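Local structure of tail protein, 43 kDa (Neisseria meningitidis MC58, 3D37) at residues Pro52-Asp64 with Val68-Lys80. The protein is of unknown function but probably forms part of a phage-like tail, perhaps its baseplate. Residues are numbered along the deposited sequence; the frame is centred on the assembly and turned at random.
Sequences PDLSGESCEVVID and VMTGIIGSQRHGK
Gly56 N, inside the type II turn Leu54-Glu57, bonds Ile73 O at 2.7 Å. Further along, the side-chain amide of Gln76 holds the backbone of 52-64 with both its ends: OE1 accepts from Leu54 N at 2.8 Å, and NE2 gives a hydrogen to Pro52 O at 2.9 Å. CG stands opposite the backbone N (chi1 -180°) and the side chain runs on extended, carrying the amide to the loop, where the two bonds fix its rotation. Pro52 O lies in the Gln76 amide plane, although NE2 sits 41° out of the Pro52 carbonyl plane. Asp53 OD1 accepts from Ser55 N, an Asx turn overlapping the type II turn, and also from Ser55 OG. Beyond the turn the segments form the antiparallel hairpin of 58-63 and 66-81, in the part related to the Mu GpP-like N-terminal family, with Cys59-Gly71 and Val61-Met69 as hydrogen-bonded pairs. Ile73 sets CD1 on Leu54 CB (3.7 Å) and CG1 against Cys59 SG (3.8 Å), while Phe38 also packs on Ile73 and Cys59. Glu60 and Thr70 lie side by side; a water donates to Glu60 OE2 and Thr70 OG1, and Thr70 OG1 also bonds Pro170 O. Residues 75-80 continue the sheet into a strand of the second subunit.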
ATOM      1  N   PRO A  52     -19.266 -23.918 -14.057  1.00 51.41           N
ATOM      2  CA  PRO A  52     -19.740 -25.232 -13.628  1.00 51.01           C
ATOM      3  C   PRO A  52     -19.501 -25.479 -12.112  1.00 50.36           C
ATOM      4  O   PRO A  52     -18.417 -25.204 -11.618  1.00 50.01           O
ATOM      5  CB  PRO A  52     -18.892 -26.179 -14.490  1.00 51.00           C
ATOM      6  CG  PRO A  52     -17.577 -25.409 -14.725  1.00 51.93           C
ATOM      7  CD  PRO A  52     -17.829 -23.939 -14.422  1.00 51.79           C
ATOM      8  N   ASP A  53     -20.494 -25.970 -11.380  1.00 50.12           N
ATOM      9  CA  ASP A  53     -20.268 -26.309  -9.958  1.00 49.58           C
ATOM     10  C   ASP A  53     -19.528 -27.662  -9.771  1.00 48.78           C
ATOM     11  O   ASP A  53     -20.102 -28.742  -9.966  1.00 49.39           O
ATOM     12  CB  ASP A  53     -21.565 -26.287  -9.137  1.00 49.94           C
ATOM     13  CG  ASP A  53     -21.326 -26.578  -7.624  1.00 50.41           C
ATOM     14  OD1 ASP A  53     -20.251 -26.265  -7.083  1.00 49.88           O
ATOM     15  OD2 ASP A  53     -22.230 -27.122  -6.961  1.00 53.02           O
ATOM     16  N   LEU A  54     -18.261 -27.572  -9.361  1.00 47.28           N
ATOM     17  CA  LEU A  54     -17.419 -28.740  -9.120  1.00 45.95           C
ATOM     18  C   LEU A  54     -17.342 -29.084  -7.630  1.00 44.69           C
ATOM     19  O   LEU A  54     -16.665 -30.011  -7.274  1.00 43.24           O
ATOM     20  CB  LEU A  54     -15.988 -28.519  -9.657  1.00 45.80           C
ATOM     21  CG  LEU A  54     -15.791 -28.033 -11.092  1.00 44.90           C
ATOM     22  CD1 LEU A  54     -14.348 -27.671 -11.334  1.00 45.87           C
ATOM     23  CD2 LEU A  54     -16.257 -29.069 -12.090  1.00 46.93           C
ATOM     24  N   SER A  55     -18.038 -28.343  -6.768  1.00 43.87           N
ATOM     25  CA  SER A  55     -17.982 -28.611  -5.338  1.00 43.13           C
ATOM     26  C   SER A  55     -18.545 -29.985  -5.072  1.00 41.74           C
ATOM     27  O   SER A  55     -19.570 -30.394  -5.652  1.00 41.47           O
ATOM     28  CB  SER A  55     -18.722 -27.542  -4.501  1.00 42.85           C
ATOM     29  OG  SER A  55     -20.118 -27.486  -4.846  1.00 45.20           O
ATOM     30  N   GLY A  56     -17.841 -30.715  -4.210  1.00 39.70           N
ATOM     31  CA  GLY A  56     -18.198 -32.052  -3.876  1.00 38.72           C
ATOM     32  C   GLY A  56     -17.729 -33.094  -4.858  1.00 37.91           C
ATOM     33  O   GLY A  56     -17.967 -34.262  -4.621  1.00 39.38           O
ATOM     34  N   GLU A  57     -17.078 -32.691  -5.946  1.00 37.42           N
ATOM     35  CA  GLU A  57     -16.548 -33.631  -6.962  1.00 36.82           C
ATOM     36  C   GLU A  57     -15.179 -34.186  -6.547  1.00 35.22           C
ATOM     37  O   GLU A  57     -14.397 -33.508  -5.906  1.00 34.58           O
ATOM     38  CB  GLU A  57     -16.350 -32.919  -8.308  1.00 37.68           C
ATOM     39  CG  GLU A  57     -17.611 -32.495  -9.023  1.00 40.94           C
ATOM     40  CD  GLU A  57     -18.457 -33.655  -9.355  1.00 47.97           C
ATOM     41  OE1 GLU A  57     -17.884 -34.690  -9.740  1.00 52.96           O
ATOM     42  OE2 GLU A  57     -19.696 -33.570  -9.182  1.00 54.33           O
ATOM     43  N   SER A  58     -14.907 -35.415  -6.954  1.00 34.25           N
ATOM     44  CA  SER A  58     -13.634 -36.053  -6.756  1.00 34.06           C
ATOM     45  C   SER A  58     -12.642 -35.451  -7.717  1.00 32.78           C
ATOM     46  O   SER A  58     -12.994 -35.108  -8.827  1.00 31.76           O
ATOM     47  CB  SER A  58     -13.737 -37.549  -7.041  1.00 34.38           C
ATOM     48  OG  SER A  58     -14.347 -38.157  -5.950  1.00 38.01           O
ATOM     49  N   CYS A  59     -11.402 -35.288  -7.285  1.00 31.58           N
ATOM     50  CA  CYS A  59     -10.413 -34.673  -8.174  1.00 31.05           C
ATOM     51  C   CYS A  59      -9.006 -35.220  -7.964  1.00 29.79           C
ATOM     52  O   CYS A  59      -8.718 -35.869  -6.987  1.00 29.15           O
ATOM     53  CB  CYS A  59     -10.412 -33.147  -8.035  1.00 30.54           C
ATOM     54  SG  CYS A  59      -9.843 -32.512  -6.436  1.00 32.76           S
ATOM     55  N   GLU A  60      -8.152 -34.900  -8.908  1.00 30.21           N
ATOM     56  CA  GLU A  60      -6.725 -35.150  -8.791  1.00 31.12           C
ATOM     57  C   GLU A  60      -6.010 -33.875  -9.147  1.00 29.98           C
ATOM     58  O   GLU A  60      -6.437 -33.130 -10.033  1.00 30.47           O
ATOM     59  CB  GLU A  60      -6.296 -36.321  -9.708  1.00 30.94           C
ATOM     60  CG  GLU A  60      -6.815 -37.637  -9.211  1.00 30.64           C
ATOM     61  CD  GLU A  60      -6.790 -38.741 -10.287  1.00 34.21           C
ATOM     62  OE1 GLU A  60      -6.957 -38.422 -11.458  1.00 36.60           O
ATOM     63  OE2 GLU A  60      -6.599 -39.934  -9.952  1.00 36.62           O
ATOM     64  N   VAL A  61      -4.939 -33.589  -8.411  1.00 29.42           N
ATOM     65  CA  VAL A  61      -4.144 -32.444  -8.696  1.00 27.93           C
ATOM     66  C   VAL A  61      -2.949 -32.994  -9.476  1.00 28.61           C
ATOM     67  O   VAL A  61      -2.363 -33.958  -9.079  1.00 28.62           O
ATOM     68  CB  VAL A  61      -3.732 -31.702  -7.421  1.00 28.17           C
ATOM     69  CG1 VAL A  61      -2.723 -30.461  -7.787  1.00 22.78           C
ATOM     70  CG2 VAL A  61      -5.012 -31.282  -6.600  1.00 30.05           C
ATOM     71  N   VAL A  62      -2.637 -32.413 -10.627  1.00 29.74           N
ATOM     72  CA  VAL A  62      -1.634 -33.019 -11.509  1.00 30.10           C
ATOM     73  C   VAL A  62      -0.631 -31.940 -11.907  1.00 29.90           C
ATOM     74  O   VAL A  62      -1.004 -30.840 -12.285  1.00 28.89           O
ATOM     75  CB  VAL A  62      -2.295 -33.675 -12.776  1.00 31.61           C
ATOM     76  CG1 VAL A  62      -1.296 -34.614 -13.518  1.00 30.69           C
ATOM     77  CG2 VAL A  62      -3.523 -34.476 -12.391  1.00 30.57           C
ATOM     78  N   ILE A  63       0.640 -32.265 -11.795  1.00 29.96           N
ATOM     79  CA  ILE A  63       1.716 -31.398 -12.269  1.00 31.08           C
ATOM     80  C   ILE A  63       2.510 -32.200 -13.319  1.00 31.62           C
ATOM     81  O   ILE A  63       3.031 -33.261 -13.008  1.00 32.57           O
ATOM     82  CB  ILE A  63       2.657 -30.949 -11.107  1.00 31.34           C
ATOM     83  CG1 ILE A  63       1.846 -30.302  -9.957  1.00 30.81           C
ATOM     84  CG2 ILE A  63       3.852 -30.032 -11.659  1.00 29.45           C
ATOM     85  CD1 ILE A  63       2.663 -29.709  -8.828  1.00 30.53           C
ATOM     86  N   ASP A  64       2.574 -31.677 -14.536  1.00 32.82           N
ATOM     87  CA  ASP A  64       3.282 -32.306 -15.681  1.00 34.22           C
ATOM     88  C   ASP A  64       2.917 -33.750 -15.776  1.00 34.19           C
ATOM     89  O   ASP A  64       3.800 -34.598 -15.873  1.00 34.77           O
ATOM     90  CB  ASP A  64       4.822 -32.195 -15.553  1.00 35.15           C
ATOM     91  CG  ASP A  64       5.331 -30.814 -15.743  1.00 37.26           C
ATOM     92  OD1 ASP A  64       4.648 -30.005 -16.438  1.00 40.92           O
ATOM     93  OD2 ASP A  64       6.450 -30.541 -15.223  1.00 42.61           O
ATOM     94  N   VAL A  68      -0.191 -35.399  -7.869  1.00 29.01           N
ATOM     95  CA  VAL A  68       0.439 -35.028  -6.596  1.00 27.58           C
ATOM     96  C   VAL A  68      -0.526 -35.115  -5.396  1.00 27.15           C
ATOM     97  O   VAL A  68      -0.094 -35.121  -4.227  1.00 27.48           O
ATOM     98  CB  VAL A  68       1.185 -33.621  -6.714  1.00 28.05           C
ATOM     99  CG1 VAL A  68       2.227 -33.648  -7.877  1.00 28.41           C
ATOM    100  CG2 VAL A  68       0.240 -32.451  -6.969  1.00 24.79           C
ATOM    101  N   MET A  69      -1.817 -35.229  -5.671  1.00 26.51           N
ATOM    102  CA  MET A  69      -2.839 -35.310  -4.616  1.00 27.13           C
ATOM    103  C   MET A  69      -4.139 -35.822  -5.206  1.00 26.60           C
ATOM    104  O   MET A  69      -4.507 -35.439  -6.317  1.00 26.59           O
ATOM    105  CB  MET A  69      -3.077 -33.924  -3.960  1.00 27.30           C
ATOM    106  CG  MET A  69      -3.858 -33.925  -2.619  1.00 27.36           C
ATOM    107  SD  MET A  69      -3.979 -32.213  -1.860  1.00 23.27           S
ATOM    108  CE  MET A  69      -2.278 -31.922  -1.451  1.00 27.69           C
ATOM    109  N   THR A  70      -4.831 -36.645  -4.419  1.00 27.88           N
ATOM    110  CA  THR A  70      -6.127 -37.200  -4.746  1.00 28.17           C
ATOM    111  C   THR A  70      -7.078 -36.735  -3.654  1.00 28.42           C
ATOM    112  O   THR A  70      -6.809 -36.920  -2.486  1.00 30.38           O
ATOM    113  CB  THR A  70      -6.041 -38.796  -4.847  1.00 27.99           C
ATOM    114  OG1 THR A  70      -4.978 -39.132  -5.749  1.00 28.79           O
ATOM    115  CG2 THR A  70      -7.360 -39.427  -5.348  1.00 28.27           C
ATOM    116  N   GLY A  71      -8.187 -36.111  -4.017  1.00 29.29           N
ATOM    117  CA  GLY A  71      -9.103 -35.576  -3.018  1.00 29.34           C
ATOM    118  C   GLY A  71     -10.468 -35.176  -3.529  1.00 29.13           C
ATOM    119  O   GLY A  71     -10.935 -35.677  -4.521  1.00 27.81           O
ATOM    120  N   ILE A  72     -11.072 -34.218  -2.839  1.00 29.73           N
ATOM    121  CA  ILE A  72     -12.450 -33.832  -3.058  1.00 29.85           C
ATOM    122  C   ILE A  72     -12.466 -32.316  -2.979  1.00 29.96           C
ATOM    123  O   ILE A  72     -11.905 -31.729  -2.052  1.00 29.60           O
ATOM    124  CB  ILE A  72     -13.457 -34.446  -1.972  1.00 30.07           C
ATOM    125  CG1 ILE A  72     -13.422 -35.967  -1.990  1.00 32.10           C
ATOM    126  CG2 ILE A  72     -14.941 -34.038  -2.230  1.00 28.43           C
ATOM    127  CD1 ILE A  72     -12.271 -36.525  -1.228  1.00 39.19           C
ATOM    128  N   ILE A  73     -13.120 -31.698  -3.953  1.00 29.97           N
ATOM    129  CA  ILE A  73     -13.372 -30.245  -3.933  1.00 30.54           C
ATOM    130  C   ILE A  73     -14.421 -29.997  -2.834  1.00 30.87           C
ATOM    131  O   ILE A  73     -15.555 -30.532  -2.870  1.00 30.92           O
ATOM    132  CB  ILE A  73     -13.811 -29.745  -5.295  1.00 30.25           C
ATOM    133  CG1 ILE A  73     -12.680 -30.039  -6.306  1.00 32.28           C
ATOM    134  CG2 ILE A  73     -14.118 -28.163  -5.326  1.00 29.68           C
ATOM    135  CD1 ILE A  73     -13.034 -29.703  -7.681  1.00 31.15           C
ATOM    136  N   GLY A  74     -14.008 -29.260  -1.811  1.00 30.69           N
ATOM    137  CA  GLY A  74     -14.880 -28.951  -0.712  1.00 31.51           C
ATOM    138  C   GLY A  74     -15.659 -27.691  -0.949  1.00 32.49           C
ATOM    139  O   GLY A  74     -16.744 -27.530  -0.436  1.00 34.55           O
ATOM    140  N   SER A  75     -15.100 -26.755  -1.684  1.00 32.88           N
ATOM    141  CA  SER A  75     -15.757 -25.495  -1.852  1.00 33.02           C
ATOM    142  C   SER A  75     -15.332 -24.768  -3.107  1.00 31.93           C
ATOM    143  O   SER A  75     -14.252 -24.981  -3.659  1.00 30.02           O
ATOM    144  CB  SER A  75     -15.589 -24.603  -0.615  1.00 33.20           C
ATOM    145  OG  SER A  75     -14.353 -23.984  -0.534  1.00 34.22           O
ATOM    146  N   GLN A  76     -16.240 -23.928  -3.570  1.00 31.69           N
ATOM    147  CA  GLN A  76     -16.044 -23.164  -4.793  1.00 31.80           C
ATOM    148  C   GLN A  76     -16.604 -21.776  -4.632  1.00 30.44           C
ATOM    149  O   GLN A  76     -17.688 -21.591  -4.100  1.00 29.95           O
ATOM    150  CB  GLN A  76     -16.710 -23.917  -5.977  1.00 31.30           C
ATOM    151  CG  GLN A  76     -16.557 -23.190  -7.338  1.00 34.09           C
ATOM    152  CD  GLN A  76     -17.090 -24.024  -8.528  1.00 35.74           C
ATOM    153  OE1 GLN A  76     -16.938 -25.237  -8.583  1.00 39.07           O
ATOM    154  NE2 GLN A  76     -17.735 -23.355  -9.460  1.00 41.85           N
ATOM    155  N   ARG A  77     -15.871 -20.782  -5.119  1.00 31.71           N
ATOM    156  CA  ARG A  77     -16.328 -19.414  -5.172  1.00 32.42           C
ATOM    157  C   ARG A  77     -16.230 -18.813  -6.605  1.00 32.84           C
ATOM    158  O   ARG A  77     -15.252 -19.012  -7.350  1.00 30.95           O
ATOM    159  CB  ARG A  77     -15.534 -18.566  -4.177  1.00 32.59           C
ATOM    160  CG  ARG A  77     -15.714 -18.944  -2.726  1.00 35.10           C
ATOM    161  CD  ARG A  77     -14.500 -18.632  -1.890  1.00 36.82           C
ATOM    162  NE  ARG A  77     -13.411 -19.533  -2.294  1.00 42.64           N
ATOM    163  CZ  ARG A  77     -13.295 -20.807  -1.903  1.00 41.01           C
ATOM    164  NH1 ARG A  77     -14.160 -21.347  -1.039  1.00 41.81           N
ATOM    165  NH2 ARG A  77     -12.302 -21.522  -2.378  1.00 37.70           N
ATOM    166  N   HIS A  78     -17.283 -18.122  -7.007  1.00 33.52           N
ATOM    167  CA  HIS A  78     -17.195 -17.223  -8.137  1.00 33.07           C
ATOM    168  C   HIS A  78     -17.466 -15.782  -7.716  1.00 32.46           C
ATOM    169  O   HIS A  78     -18.456 -15.469  -7.038  1.00 31.46           O
ATOM    170  CB  HIS A  78     -18.138 -17.652  -9.277  1.00 34.49           C
ATOM    171  CG  HIS A  78     -17.918 -16.850 -10.522  1.00 37.37           C
ATOM    172  ND1 HIS A  78     -18.875 -16.005 -11.057  1.00 45.39           N
ATOM    173  CD2 HIS A  78     -16.806 -16.693 -11.285  1.00 42.06           C
ATOM    174  CE1 HIS A  78     -18.366 -15.391 -12.116  1.00 44.64           C
ATOM    175  NE2 HIS A  78     -17.118 -15.798 -12.278  1.00 41.81           N
ATOM    176  N   GLY A  79     -16.568 -14.904  -8.084  1.00 30.57           N
ATOM    177  CA  GLY A  79     -16.699 -13.495  -7.783  1.00 32.15           C
ATOM    178  C   GLY A  79     -16.484 -12.665  -9.031  1.00 32.40           C
ATOM    179  O   GLY A  79     -15.598 -12.983  -9.830  1.00 29.66           O
ATOM    180  N   LYS A  80     -17.323 -11.636  -9.175  1.00 32.10           N
ATOM    181  CA  LYS A  80     -17.392 -10.717 -10.310  1.00 34.30           C
ATOM    182  C   LYS A  80     -17.529  -9.297  -9.768  1.00 34.78           C
ATOM    183  O   LYS A  80     -18.400  -9.032  -8.918  1.00 32.43           O
ATOM    184  CB  LYS A  80     -18.727 -10.912 -11.037  1.00 34.96           C
ATOM    185  CG  LYS A  80     -18.790 -11.566 -12.373  1.00 36.81           C
ATOM    186  CD  LYS A  80     -20.232 -11.529 -12.852  1.00 36.49           C
ATOM    187  CE  LYS A  80     -20.613 -12.712 -13.685  1.00 39.99           C
ATOM    188  NZ  LYS A  80     -21.919 -12.404 -14.255  1.00 39.29           N
TER
HETATM  189  O   HOH W   1      -5.303 -40.863  -7.928  1.00 36.72           O